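PDB 4RDL: capsid from Human calicivirus NLV/Boxer/2001/US, which binds histo-blood group glycans such as the Lewis y tetrasaccharide through its protruding domain, the part present here, probably helping norovirus attach to host cells. Local coordinates for residues Tyr206-Gly211 against Glu274-Cys279; Asp251-His256 against Ile299-Arg304; Pro46-Gly51 against Pro230-Gln235; Gly57-Thr62 against His240-Gln245; Met31-Met36 against Val215-Thr220. All blocks are in the same frame, centred on the assembly; numbering follows the deposited sequence.

Contact 1: Tyr206-Gly211 against Glu274-Cys279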
# COMPACT_ATOMS: atom_id res chain seq x y z
N TYR A 206 -12.76 12.60 20.46
CA TYR A 206 -12.42 13.00 21.83
C TYR A 206 -12.34 11.78 22.73
O TYR A 206 -13.13 10.84 22.57
CB TYR A 206 -13.47 13.96 22.38
CG TYR A 206 -13.67 15.18 21.53
CD1 TYR A 206 -12.80 16.26 21.61
CD2 TYR A 206 -14.72 15.26 20.63
CE1 TYR A 206 -12.98 17.38 20.83
CE2 TYR A 206 -14.91 16.37 19.85
CZ TYR A 206 -14.03 17.43 19.95
OH TYR A 206 -14.22 18.54 19.16
N PRO A 207 -11.40 11.79 23.69
CA PRO A 207 -11.24 10.68 24.62
C PRO A 207 -12.45 10.59 25.57
O PRO A 207 -13.06 11.61 25.88
CB PRO A 207 -9.97 11.04 25.38
CG PRO A 207 -9.95 12.54 25.36
CD PRO A 207 -10.53 12.93 24.03
N PRO A 208 -12.79 9.37 26.01
CA PRO A 208 -14.04 9.11 26.74
C PRO A 208 -14.00 9.36 28.25
O PRO A 208 -15.06 9.52 28.85
CB PRO A 208 -14.28 7.62 26.48
CG PRO A 208 -12.90 7.06 26.31
CD PRO A 208 -12.09 8.13 25.63
N GLY A 209 -12.81 9.40 28.85
CA GLY A 209 -12.70 9.51 30.29
C GLY A 209 -12.01 8.30 30.89
O GLY A 209 -11.32 7.57 30.18
N PHE A 210 -12.18 8.09 32.19
CA PHE A 210 -11.60 6.94 32.88
C PHE A 210 -10.09 6.86 32.71
O PHE A 210 -9.50 5.76 32.73
CB PHE A 210 -12.28 5.64 32.43
CG PHE A 210 -13.77 5.73 32.40
CD1 PHE A 210 -14.45 5.81 31.19
CD2 PHE A 210 -14.50 5.76 33.58
CE1 PHE A 210 -15.83 5.90 31.16
CE2 PHE A 210 -15.88 5.86 33.55
CZ PHE A 210 -16.54 5.93 32.34
N GLY A 211 -9.47 8.03 32.56
CA GLY A 211 -8.02 8.13 32.47
C GLY A 211 -7.52 7.82 31.08
O GLY A 211 -6.31 7.75 30.85
N GLU A 274 -16.63 4.20 16.92
CA GLU A 274 -16.23 5.23 15.96
C GLU A 274 -14.94 4.88 15.20
O GLU A 274 -14.60 5.54 14.23
CB GLU A 274 -16.10 6.59 16.65
CG GLU A 274 -17.41 7.16 17.17
CD GLU A 274 -17.83 6.62 18.53
OE1 GLU A 274 -17.09 5.82 19.15
OE2 GLU A 274 -18.91 7.02 19.00
N GLY A 275 -14.21 3.87 15.67
CA GLY A 275 -13.04 3.40 14.95
C GLY A 275 -11.73 4.03 15.43
O GLY A 275 -10.96 4.55 14.63
N TYR A 276 -11.49 3.98 16.72
CA TYR A 276 -10.21 4.41 17.29
C TYR A 276 -10.02 3.64 18.58
O TYR A 276 -10.95 2.99 19.08
CB TYR A 276 -10.19 5.92 17.56
CG TYR A 276 -11.13 6.35 18.67
CD1 TYR A 276 -10.66 6.58 19.95
CD2 TYR A 276 -12.49 6.53 18.43
CE1 TYR A 276 -11.51 6.96 20.97
CE2 TYR A 276 -13.35 6.92 19.45
CZ TYR A 276 -12.85 7.14 20.72
OH TYR A 276 -13.69 7.52 21.74
N MET A 277 -8.82 3.68 19.15
CA MET A 277 -8.62 3.01 20.42
C MET A 277 -7.97 3.88 21.47
O MET A 277 -7.35 4.90 21.16
CB MET A 277 -7.93 1.64 20.27
CG MET A 277 -6.45 1.69 20.01
SD MET A 277 -5.69 0.04 19.87
CE MET A 277 -6.28 -0.54 18.28
N THR A 278 -8.15 3.49 22.73
CA THR A 278 -7.57 4.22 23.84
C THR A 278 -6.78 3.29 24.73
O THR A 278 -6.88 2.06 24.62
CB THR A 278 -8.65 4.87 24.71
OG1 THR A 278 -9.43 3.83 25.32
CG2 THR A 278 -9.55 5.78 23.87
N CYS A 279 -5.98 3.89 25.60
CA CYS A 279 -5.27 3.17 26.64
C CYS A 279 -5.20 4.08 27.85
O CYS A 279 -5.55 5.26 27.77
CB CYS A 279 -3.84 2.87 26.19
SG CYS A 279 -2.77 4.35 26.08
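G211 and C279 form the closest pair of alpha carbons across this contact, 8.1 Å apart, a separation too wide for a beta bridge, so the loop 206-211 runs beside the strand 276-279 without joining it as a further strand. The closest backbone atoms there, G211 O and C279 O, are 4.0 Å apart. Contact is made instead by side chains that rise from the strand. P208 and T278 reach toward each other, P208 CD standing 3.9 Å from T278 CG2. In T278 the methyl is anti to the carbonyl carbon and OG1 lies between the backbone N and the carbonyl carbon (chi1 65°), which gives the proline a methyl, while OG1 bonds to E212 OE1 just beyond the loop. Y276 approaches the other end of the loop with its phenol. The OH atom of Y276 lies 3.5 Å from Y206 O and 4.3 Å from P208 CD. Y272 of neighbouring strand 265-272 touches P208 and meets the Y276 ring, their planes about 20° apart. The strand itself is bound on both sides, M277 and C279 to V215 and A213, and T278 to K270. The two segments bury 165 Å² between them, and no clear hydrogen bond crosses. The chemistry therefore implies a mainly van der Waals contact: the loop leading into strand 213-220 rests on methyl and phenol groups, while firmer polar ties, such as that of F210 O to Q307 NE2, are made outside this pair of segments.

Contact 2: Asp251-His256 against Ile299-Arg304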
# COMPACT_ATOMS: atom_id res chain seq x y z
N ASP A 251 -20.31 -1.22 24.22
CA ASP A 251 -19.77 0.14 24.24
C ASP A 251 -18.37 0.21 23.65
O ASP A 251 -18.00 1.18 22.99
CB ASP A 251 -19.71 0.68 25.67
CG ASP A 251 -21.07 0.90 26.28
OD1 ASP A 251 -22.07 0.98 25.54
OD2 ASP A 251 -21.13 1.01 27.53
N ALA A 252 -17.57 -0.82 23.93
CA ALA A 252 -16.18 -0.84 23.50
C ALA A 252 -15.72 -2.27 23.28
O ALA A 252 -16.22 -3.20 23.92
CB ALA A 252 -15.29 -0.16 24.53
N ALA A 253 -14.77 -2.44 22.36
CA ALA A 253 -14.13 -3.73 22.14
C ALA A 253 -12.83 -3.76 22.92
O ALA A 253 -11.92 -2.98 22.64
CB ALA A 253 -13.87 -3.95 20.64
N LEU A 254 -12.73 -4.67 23.89
CA LEU A 254 -11.50 -4.84 24.66
C LEU A 254 -10.50 -5.61 23.82
O LEU A 254 -10.81 -6.72 23.34
CB LEU A 254 -11.77 -5.60 25.96
CG LEU A 254 -10.53 -5.98 26.78
CD1 LEU A 254 -9.82 -4.75 27.31
CD2 LEU A 254 -10.90 -6.93 27.94
N LEU A 255 -9.32 -5.03 23.64
CA LEU A 255 -8.21 -5.71 22.95
C LEU A 255 -7.07 -5.95 23.92
O LEU A 255 -6.79 -5.12 24.79
CB LEU A 255 -7.66 -4.87 21.80
CG LEU A 255 -8.63 -4.27 20.80
CD1 LEU A 255 -7.82 -3.58 19.71
CD2 LEU A 255 -9.51 -5.36 20.20
N HIS A 256 -6.40 -7.09 23.75
CA HIS A 256 -5.12 -7.31 24.39
C HIS A 256 -4.04 -7.28 23.33
O HIS A 256 -4.20 -7.86 22.26
CB HIS A 256 -5.09 -8.63 25.16
CG HIS A 256 -5.86 -8.58 26.43
ND1 HIS A 256 -5.97 -9.66 27.28
CD2 HIS A 256 -6.55 -7.57 27.01
CE1 HIS A 256 -6.70 -9.31 28.33
NE2 HIS A 256 -7.06 -8.05 28.19
N ILE A 299 -10.76 -9.54 22.79
CA ILE A 299 -11.15 -10.34 23.94
C ILE A 299 -12.67 -10.43 24.06
O ILE A 299 -13.24 -11.53 24.06
CB ILE A 299 -10.57 -9.76 25.25
CG1 ILE A 299 -9.04 -9.62 25.15
CG2 ILE A 299 -10.99 -10.59 26.46
CD1 ILE A 299 -8.33 -10.92 24.81
N SER A 300 -13.32 -9.28 24.17
CA SER A 300 -14.77 -9.24 24.27
C SER A 300 -15.28 -7.81 24.18
O SER A 300 -14.51 -6.86 24.31
CB SER A 300 -15.24 -9.83 25.61
OG SER A 300 -14.99 -8.91 26.65
N TRP A 301 -16.57 -7.67 23.96
CA TRP A 301 -17.23 -6.39 24.13
C TRP A 301 -17.31 -6.12 25.64
O TRP A 301 -17.56 -7.04 26.43
CB TRP A 301 -18.63 -6.43 23.51
CG TRP A 301 -18.58 -6.59 22.01
CD1 TRP A 301 -18.83 -7.73 21.30
CD2 TRP A 301 -18.24 -5.58 21.06
NE1 TRP A 301 -18.67 -7.49 19.95
CE2 TRP A 301 -18.32 -6.18 19.78
CE3 TRP A 301 -17.89 -4.24 21.16
CZ2 TRP A 301 -18.04 -5.46 18.61
CZ3 TRP A 301 -17.62 -3.53 20.01
CH2 TRP A 301 -17.70 -4.14 18.75
N VAL A 302 -17.06 -4.87 26.03
CA VAL A 302 -17.09 -4.48 27.43
C VAL A 302 -17.84 -3.17 27.56
O VAL A 302 -18.03 -2.45 26.57
CB VAL A 302 -15.68 -4.35 28.04
CG1 VAL A 302 -14.95 -5.69 28.03
CG2 VAL A 302 -14.86 -3.27 27.32
N SER A 303 -18.27 -2.84 28.77
CA SER A 303 -18.97 -1.58 28.96
C SER A 303 -17.98 -0.42 28.95
O SER A 303 -16.77 -0.61 29.10
CB SER A 303 -19.82 -1.59 30.24
OG SER A 303 -19.19 -0.91 31.30
N ARG A 304 -18.50 0.79 28.74
CA ARG A 304 -17.65 1.97 28.73
C ARG A 304 -16.92 2.15 30.06
O ARG A 304 -15.91 2.84 30.12
CB ARG A 304 -18.48 3.22 28.42
CG ARG A 304 -19.62 3.47 29.40
CD ARG A 304 -20.63 4.43 28.78
NE ARG A 304 -21.80 4.64 29.63
CZ ARG A 304 -22.90 3.90 29.59
NH1 ARG A 304 -22.99 2.89 28.74
NH2 ARG A 304 -23.92 4.17 30.41
O HOH W 1 -21.42 -2.53 26.54
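R304 crosses D251 obliquely, its guanidinium presenting an edge to one carboxylate oxygen. With CG placed between the backbone N and the carbonyl carbon (chi1 58°), R304 CB stands 3.6 Å from D251 OD2 and CG comes to 3.4 Å of D251 OD2. The chain is extended only as far as NE, R304 CD being 3.7 Å from D251 OD2. CZ stays about 4.0 Å from D251 OD2, but the turn about NE (chi4 -90°) swings NH1 back to close a salt bridge to D251 OD2 at 2.9 Å. That approach is from the syn side but out of the carboxylate plane, the two flat groups being turned 53° apart. The backbone R304 N bonds to the anti lone pair of D251 OD2, also at 2.9 Å. Two donors on one oxygen probably stabilise its negative charge. The pair closes the end of an antiparallel ladder between strands 252-258 and 295-302 of the P1 subdomain. A252 and V302 are a hydrogen-bonded pair, with V302 N to A252 O at 2.8 Å; A253 and W301 are the next, non-hydrogen-bonded pair, and A253 CB makes an off-centre CH-pi contact with the six-membered ring of W301. On the face carrying A252 and V302, L254 CB packs on V302 CG1 and L254 CD2 on I299 CB. At the far end I299 CG1 lies over the H256 ring, 3.6 Å from its centroid and close to its normal; the same imidazole is held by a bond from NE2 to E268 OE2. Strand 265-272 borders the other side of 252-258, bonding A253 to M271 and L255 to F269.

Contact 3: Pro46-Gly51 against Pro230-Gln235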
# COMPACT_ATOMS: atom_id res chain seq x y z
N PRO A 46 -7.79 14.86 17.04
CA PRO A 46 -7.62 14.24 15.72
C PRO A 46 -8.93 14.26 14.93
O PRO A 46 -9.99 13.94 15.47
CB PRO A 46 -7.22 12.80 16.06
CG PRO A 46 -7.87 12.54 17.36
CD PRO A 46 -7.83 13.85 18.12
N GLN A 47 -8.84 14.64 13.67
CA GLN A 47 -9.98 14.54 12.76
C GLN A 47 -9.43 14.11 11.40
O GLN A 47 -9.73 14.72 10.37
CB GLN A 47 -10.77 15.85 12.67
CG GLN A 47 -12.06 15.69 11.88
CD GLN A 47 -12.96 16.91 11.91
OE1 GLN A 47 -12.61 17.95 12.48
NE2 GLN A 47 -14.13 16.80 11.29
N PHE A 48 -8.62 13.07 11.43
CA PHE A 48 -8.04 12.53 10.21
C PHE A 48 -9.17 12.09 9.28
O PHE A 48 -10.25 11.70 9.75
CB PHE A 48 -7.12 11.35 10.52
CG PHE A 48 -6.09 11.67 11.57
CD1 PHE A 48 -5.52 12.93 11.64
CD2 PHE A 48 -5.71 10.71 12.50
CE1 PHE A 48 -4.57 13.23 12.62
CE2 PHE A 48 -4.77 11.00 13.47
CZ PHE A 48 -4.21 12.27 13.54
N GLN A 49 -8.94 12.17 7.97
CA GLN A 49 -9.95 11.75 7.01
C GLN A 49 -9.61 10.39 6.41
O GLN A 49 -10.49 9.72 5.85
CB GLN A 49 -10.13 12.81 5.93
CG GLN A 49 -10.66 14.11 6.50
CD GLN A 49 -11.97 13.90 7.24
OE1 GLN A 49 -12.93 13.38 6.67
NE2 GLN A 49 -12.01 14.29 8.51
N ASN A 50 -8.34 10.01 6.51
CA ASN A 50 -7.92 8.66 6.16
C ASN A 50 -7.79 7.80 7.41
O ASN A 50 -7.66 8.32 8.52
CB ASN A 50 -6.62 8.70 5.35
CG ASN A 50 -6.85 9.22 3.94
OD1 ASN A 50 -7.86 8.91 3.31
ND2 ASN A 50 -5.92 10.03 3.44
N GLY A 51 -7.85 6.48 7.22
CA GLY A 51 -7.88 5.53 8.33
C GLY A 51 -9.15 5.59 9.17
O GLY A 51 -9.13 5.17 10.33
N PRO A 230 1.24 10.40 12.73
CA PRO A 230 0.27 9.70 13.59
C PRO A 230 -1.01 9.37 12.82
O PRO A 230 -1.45 10.18 12.00
CB PRO A 230 -0.03 10.74 14.66
CG PRO A 230 0.02 12.05 13.90
CD PRO A 230 1.11 11.87 12.84
N CYS A 231 -1.59 8.20 13.08
CA CYS A 231 -2.90 7.85 12.55
C CYS A 231 -3.68 7.11 13.63
O CYS A 231 -3.10 6.66 14.63
CB CYS A 231 -2.77 7.00 11.27
SG CYS A 231 -2.19 5.32 11.54
N THR A 232 -4.99 7.01 13.48
CA THR A 232 -5.81 6.41 14.53
C THR A 232 -6.15 4.93 14.31
O THR A 232 -6.65 4.27 15.21
CB THR A 232 -7.07 7.26 14.83
OG1 THR A 232 -7.64 7.74 13.61
CG2 THR A 232 -6.71 8.46 15.71
N LEU A 233 -5.86 4.41 13.12
CA LEU A 233 -5.95 2.96 12.87
C LEU A 233 -4.94 2.51 11.83
O LEU A 233 -4.70 3.22 10.85
CB LEU A 233 -7.34 2.57 12.35
CG LEU A 233 -8.56 2.54 13.25
CD1 LEU A 233 -9.82 2.24 12.41
CD2 LEU A 233 -8.38 1.52 14.38
N PRO A 234 -4.37 1.30 12.00
CA PRO A 234 -3.60 0.70 10.92
C PRO A 234 -4.50 0.47 9.70
O PRO A 234 -5.69 0.15 9.87
CB PRO A 234 -3.17 -0.66 11.50
CG PRO A 234 -3.28 -0.48 13.00
CD PRO A 234 -4.46 0.42 13.18
N GLN A 235 -3.96 0.62 8.50
CA GLN A 235 -4.78 0.44 7.31
C GLN A 235 -5.41 -0.95 7.26
O GLN A 235 -6.56 -1.12 6.84
CB GLN A 235 -3.97 0.68 6.05
CG GLN A 235 -4.81 0.59 4.78
CD GLN A 235 -5.93 1.61 4.76
OE1 GLN A 235 -5.82 2.68 5.36
NE2 GLN A 235 -7.03 1.29 4.06
O HOH W 2 -8.77 10.65 13.50
O HOH W 3 -6.12 7.60 10.74
O HOH W 4 -6.65 5.21 4.85
O HOH W 5 -9.48 5.92 12.91
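F48 and T232 meet in a buried part of the P domain, close to the centre of the chain, where the loop 46-51 passes the turn that leads from strand 228-231 into helix 235-244, with P234 at the N-cap. No direct hydrogen bond joins the two segments; four waters do the polar work. Water 2 accepts from F48 N at 3.2 Å and lies in bonding contact with T232 OG1. Water 3 donates to N50 O and accepts from T232 N, 3.0 Å away. Water 4 accepts from G51 N at 2.9 Å and lies beside Q235 OE1, while water 5 sits 2.7 Å from T232 OG1, close to G51 O. T232 is thus tied by amide and hydroxyl, its OG1 set between the backbone N and the carbonyl carbon (chi1 41°). Apolar contact comes from the F48 ring, whose CZ touches P230 CG at 4.3 Å and whose CE2 lies 3.9 Å from T232 CG2. P46 CB, from the same loop, lies above one face, offset toward the rim. Of the polar atoms beside the ring, T232 OG1 comes up at the edge near its plane, and P230 O, 3.7 Å from F48 CE2, is satisfied by R28 NH1. L233 N is enclosed without a partner anywhere in the model. The same leucine's side chain meets the loop end, L233 CD1 lying 3.7 Å from G51 O.

Contact 4: Gly57-Thr62 against His240-Gln245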
# COMPACT_ATOMS: atom_id res chain seq x y z
N GLY A 57 -17.56 -1.67 9.96
CA GLY A 57 -17.09 -1.66 8.58
C GLY A 57 -17.60 -0.57 7.65
O GLY A 57 -17.57 -0.74 6.42
N GLN A 58 -18.07 0.55 8.20
CA GLN A 58 -18.54 1.68 7.40
C GLN A 58 -17.42 2.70 7.20
O GLN A 58 -16.99 3.35 8.16
CB GLN A 58 -19.73 2.36 8.06
CG GLN A 58 -20.93 1.47 8.30
CD GLN A 58 -22.03 2.16 9.10
OE1 GLN A 58 -22.30 1.81 10.25
NE2 GLN A 58 -22.66 3.16 8.49
N LEU A 59 -16.93 2.81 5.97
CA LEU A 59 -15.87 3.76 5.66
C LEU A 59 -16.32 5.20 5.85
O LEU A 59 -17.47 5.54 5.55
CB LEU A 59 -15.39 3.57 4.21
CG LEU A 59 -14.67 2.24 3.94
CD1 LEU A 59 -14.56 1.98 2.45
CD2 LEU A 59 -13.29 2.24 4.60
N GLN A 60 -15.40 6.05 6.31
CA GLN A 60 -15.69 7.46 6.52
C GLN A 60 -14.64 8.36 5.88
O GLN A 60 -13.54 7.90 5.56
CB GLN A 60 -15.79 7.77 8.01
CG GLN A 60 -16.89 7.00 8.72
CD GLN A 60 -16.95 7.35 10.18
OE1 GLN A 60 -15.97 7.84 10.73
NE2 GLN A 60 -18.09 7.09 10.81
N GLY A 61 -14.97 9.63 5.72
CA GLY A 61 -14.03 10.60 5.17
C GLY A 61 -13.58 10.22 3.78
O GLY A 61 -14.40 9.93 2.91
N THR A 62 -12.26 10.24 3.57
CA THR A 62 -11.69 9.85 2.28
C THR A 62 -11.10 8.44 2.35
O THR A 62 -10.30 8.04 1.49
CB THR A 62 -10.62 10.85 1.83
OG1 THR A 62 -9.63 10.99 2.87
CG2 THR A 62 -11.25 12.21 1.58
N HIS A 240 -9.93 -4.91 7.24
CA HIS A 240 -10.47 -6.01 8.02
C HIS A 240 -11.93 -5.75 8.39
O HIS A 240 -12.79 -6.61 8.19
CB HIS A 240 -9.63 -6.24 9.28
CG HIS A 240 -9.99 -7.48 10.02
ND1 HIS A 240 -9.61 -8.74 9.60
CD2 HIS A 240 -10.69 -7.67 11.17
CE1 HIS A 240 -10.05 -9.64 10.45
NE2 HIS A 240 -10.71 -9.02 11.41
N PHE A 241 -12.21 -4.56 8.92
CA PHE A 241 -13.58 -4.24 9.34
C PHE A 241 -14.52 -4.17 8.13
O PHE A 241 -15.67 -4.58 8.21
CB PHE A 241 -13.61 -2.95 10.15
CG PHE A 241 -12.78 -2.99 11.41
CD1 PHE A 241 -12.53 -4.20 12.05
CD2 PHE A 241 -12.26 -1.83 11.95
CE1 PHE A 241 -11.76 -4.24 13.21
CE2 PHE A 241 -11.49 -1.86 13.10
CZ PHE A 241 -11.24 -3.07 13.73
N VAL A 242 -14.03 -3.64 7.01
CA VAL A 242 -14.85 -3.58 5.80
C VAL A 242 -15.19 -5.00 5.34
O VAL A 242 -16.33 -5.30 4.98
CB VAL A 242 -14.15 -2.81 4.67
CG1 VAL A 242 -14.91 -2.98 3.35
CG2 VAL A 242 -14.04 -1.34 5.04
N ASN A 243 -14.19 -5.87 5.38
CA ASN A 243 -14.38 -7.26 5.01
C ASN A 243 -15.40 -7.99 5.90
O ASN A 243 -16.27 -8.71 5.41
CB ASN A 243 -13.05 -8.00 5.07
CG ASN A 243 -13.09 -9.32 4.36
OD1 ASN A 243 -12.97 -9.38 3.14
ND2 ASN A 243 -13.28 -10.40 5.12
N GLU A 244 -15.27 -7.80 7.21
CA GLU A 244 -16.04 -8.57 8.18
C GLU A 244 -17.47 -8.07 8.37
O GLU A 244 -18.39 -8.87 8.49
CB GLU A 244 -15.32 -8.59 9.53
CG GLU A 244 -14.00 -9.31 9.50
CD GLU A 244 -14.16 -10.76 9.11
OE1 GLU A 244 -14.61 -11.56 9.97
OE2 GLU A 244 -13.87 -11.10 7.95
N GLN A 245 -17.65 -6.75 8.41
CA GLN A 245 -18.96 -6.17 8.68
C GLN A 245 -19.59 -6.79 9.93
O GLN A 245 -20.78 -7.12 9.95
CB GLN A 245 -19.89 -6.37 7.49
CG GLN A 245 -19.37 -5.79 6.18
CD GLN A 245 -19.58 -4.30 6.09
OE1 GLN A 245 -20.71 -3.81 6.26
NE2 GLN A 245 -18.52 -3.56 5.82
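V242 on the last turns of helix 235-244 meets G57 and L59 of a P1 loop; the helix ends at E244, and Q245, with positive phi, is the first residue beyond it. L59 and V242 cross at about a right angle. The methyl CG2 of V242 is the meeting point, 3.7 Å from L59 CD2; it stands anti to the carbonyl carbon, beside the backbone N (chi1 170° places CG1 elsewhere, anti to N). Where the loop comes nearest, G57 carries no side chain and its alpha carbon approaches that of V242 to 4.1 Å, with G57 CA making a CH...O contact to F241 O at 3.3 Å. That carbonyl also accepts the helical bond of Q245 N. Q245 then turns its side chain back over this junction. Bent at chi2, it carries NE2 to two acceptors: V242 O at 2.9 Å, nearly in the plane of the amide, and G57 O at 3.0 Å, where the donor stands 41° above the carbonyl plane and the bond is bent. One amide therefore spans helix end and loop. V242 also packs on I19 of the second subunit, and N243 OD1 accepts from N18 N of that subunit, placing this helix end beside the dimer interface. F241 sends its ring toward F14, leaving its CB against the loop, 4.0 Å from G57 CA.

Contact 5: Met31-Met36 against Val215-Thr220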
# COMPACT_ATOMS: atom_id res chain seq x y z
N MET A 31 3.37 3.53 4.79
CA MET A 31 4.60 3.23 5.50
C MET A 31 4.27 2.26 6.60
O MET A 31 3.22 2.38 7.23
CB MET A 31 5.19 4.48 6.16
CG MET A 31 5.61 5.58 5.23
SD MET A 31 6.96 5.09 4.14
CE MET A 31 8.12 4.38 5.27
N LEU A 32 5.17 1.32 6.86
CA LEU A 32 4.99 0.43 8.00
C LEU A 32 4.84 1.22 9.30
O LEU A 32 5.46 2.28 9.50
CB LEU A 32 6.19 -0.51 8.12
CG LEU A 32 6.32 -1.59 7.05
CD1 LEU A 32 7.68 -2.26 7.16
CD2 LEU A 32 5.19 -2.60 7.16
N ILE A 33 4.01 0.70 10.20
CA ILE A 33 3.92 1.24 11.55
C ILE A 33 5.18 0.89 12.33
O ILE A 33 5.61 -0.26 12.33
CB ILE A 33 2.68 0.67 12.26
CG1 ILE A 33 1.41 1.23 11.59
CG2 ILE A 33 2.72 1.01 13.75
CD1 ILE A 33 0.13 0.53 11.99
N ASP A 34 5.76 1.89 13.00
CA ASP A 34 6.96 1.64 13.81
C ASP A 34 6.78 1.96 15.29
O ASP A 34 7.75 2.00 16.05
CB ASP A 34 8.20 2.34 13.22
CG ASP A 34 8.12 3.86 13.30
OD1 ASP A 34 7.14 4.42 13.80
OD2 ASP A 34 9.09 4.51 12.85
N GLY A 35 5.53 2.19 15.69
CA GLY A 35 5.25 2.42 17.09
C GLY A 35 3.83 2.85 17.35
O GLY A 35 3.02 3.00 16.42
N MET A 36 3.52 3.03 18.62
CA MET A 36 2.29 3.68 19.02
C MET A 36 2.57 4.56 20.21
O MET A 36 3.55 4.35 20.94
CB MET A 36 1.15 2.68 19.27
CG MET A 36 1.46 1.55 20.21
SD MET A 36 -0.01 0.51 20.47
CE MET A 36 0.80 -0.98 21.00
N VAL A 215 -4.95 6.50 21.23
CA VAL A 215 -3.72 5.89 20.75
C VAL A 215 -3.48 6.23 19.28
O VAL A 215 -4.37 6.11 18.45
CB VAL A 215 -3.78 4.36 20.91
CG1 VAL A 215 -2.55 3.69 20.29
CG2 VAL A 215 -3.92 3.98 22.40
N TYR A 216 -2.26 6.66 18.99
CA TYR A 216 -1.81 6.92 17.62
C TYR A 216 -0.78 5.89 17.20
O TYR A 216 0.14 5.56 17.95
CB TYR A 216 -1.22 8.32 17.50
CG TYR A 216 -2.22 9.38 17.85
CD1 TYR A 216 -3.19 9.77 16.93
CD2 TYR A 216 -2.24 9.96 19.12
CE1 TYR A 216 -4.12 10.72 17.25
CE2 TYR A 216 -3.18 10.91 19.44
CZ TYR A 216 -4.11 11.30 18.50
OH TYR A 216 -5.05 12.25 18.80
N PHE A 217 -0.98 5.36 16.00
CA PHE A 217 0.01 4.50 15.38
C PHE A 217 0.91 5.40 14.55
O PHE A 217 0.43 6.26 13.82
CB PHE A 217 -0.70 3.45 14.54
CG PHE A 217 -1.62 2.60 15.35
CD1 PHE A 217 -1.15 1.48 16.01
CD2 PHE A 217 -2.95 2.97 15.52
CE1 PHE A 217 -1.98 0.72 16.81
CE2 PHE A 217 -3.79 2.22 16.32
CZ PHE A 217 -3.32 1.09 16.96
N THR A 218 2.22 5.20 14.69
CA THR A 218 3.20 6.11 14.09
C THR A 218 4.00 5.45 13.00
O THR A 218 4.26 4.24 13.02
CB THR A 218 4.21 6.62 15.15
OG1 THR A 218 4.96 5.52 15.67
CG2 THR A 218 3.49 7.34 16.29
N SER A 219 4.42 6.28 12.03
CA SER A 219 5.43 5.89 11.05
C SER A 219 6.43 7.01 10.89
O SER A 219 6.07 8.19 10.87
CB SER A 219 4.79 5.62 9.68
OG SER A 219 3.86 4.56 9.74
N THR A 220 7.69 6.64 10.74
CA THR A 220 8.70 7.60 10.34
C THR A 220 8.55 7.86 8.85
O THR A 220 8.50 6.94 8.04
CB THR A 220 10.11 7.10 10.67
OG1 THR A 220 10.24 6.97 12.09
CG2 THR A 220 11.15 8.09 10.17
O HOH W 6 7.89 3.49 9.88
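D34 OD2 receives T220 OG1 at 2.8 Å and, more weakly, T220 N. The other oxygen, D34 OD1, accepts from T218 OG1 at 3.1 Å. Both hydroxyls arrive nearly along the C-O bonds and from side chains roughly at right angles to the aspartate, so both carboxylate oxygens are gripped; with CG between the backbone N and the carbonyl carbon (chi1 68°), the group reaches both threonines. The backbones follow: D34 N to T218 O at 2.8 Å and T218 N to G35 O at 2.9 Å. Two residues before D34, L32 O accepts from S219 OG, 2.8 Å away and above the carbonyl plane, and water 6 donates to the same oxygen. M36 and F217 form a non-hydrogen-bonded antiparallel pair whose side chains lie alongside each other: M36 SD is 5.1 Å from the F217 ring centroid, an oblique Met-aromatic contact. I33 CD1 touches F217 CB at 4.0 Å. L32 and T220 also reach C69 and P124 of the second subunit. Strand 35-38 thus lines one edge of 213-220, while on the other edge V215 bonds to M277 of strand 276-279, and F217 and S219 to C231 and V229 of strand 228-231.

How the contacts relate
From the N terminus, residues 31-36, 46-51 and 57-62 open contacts 5, 3 and 4 in turn. The chain then makes the long excursion that holds the glycan-binding P2 barrel and returns, so that 215-220, 230-235 and 240-245 close the three in the order they opened: these contacts cross. Contact 1 opens at 206-211, before any of them closes, and ends at 274-279, crossing all three and contact 2. Contact 2, from 251-256 to 299-304, follows contacts 3, 4 and 5 in series. Contacts 1, 2, 3 and 5 reach the same sheet; contact 4 ties in its helix. Contacts 3 and 4 touch through Q49 and N50 with T62.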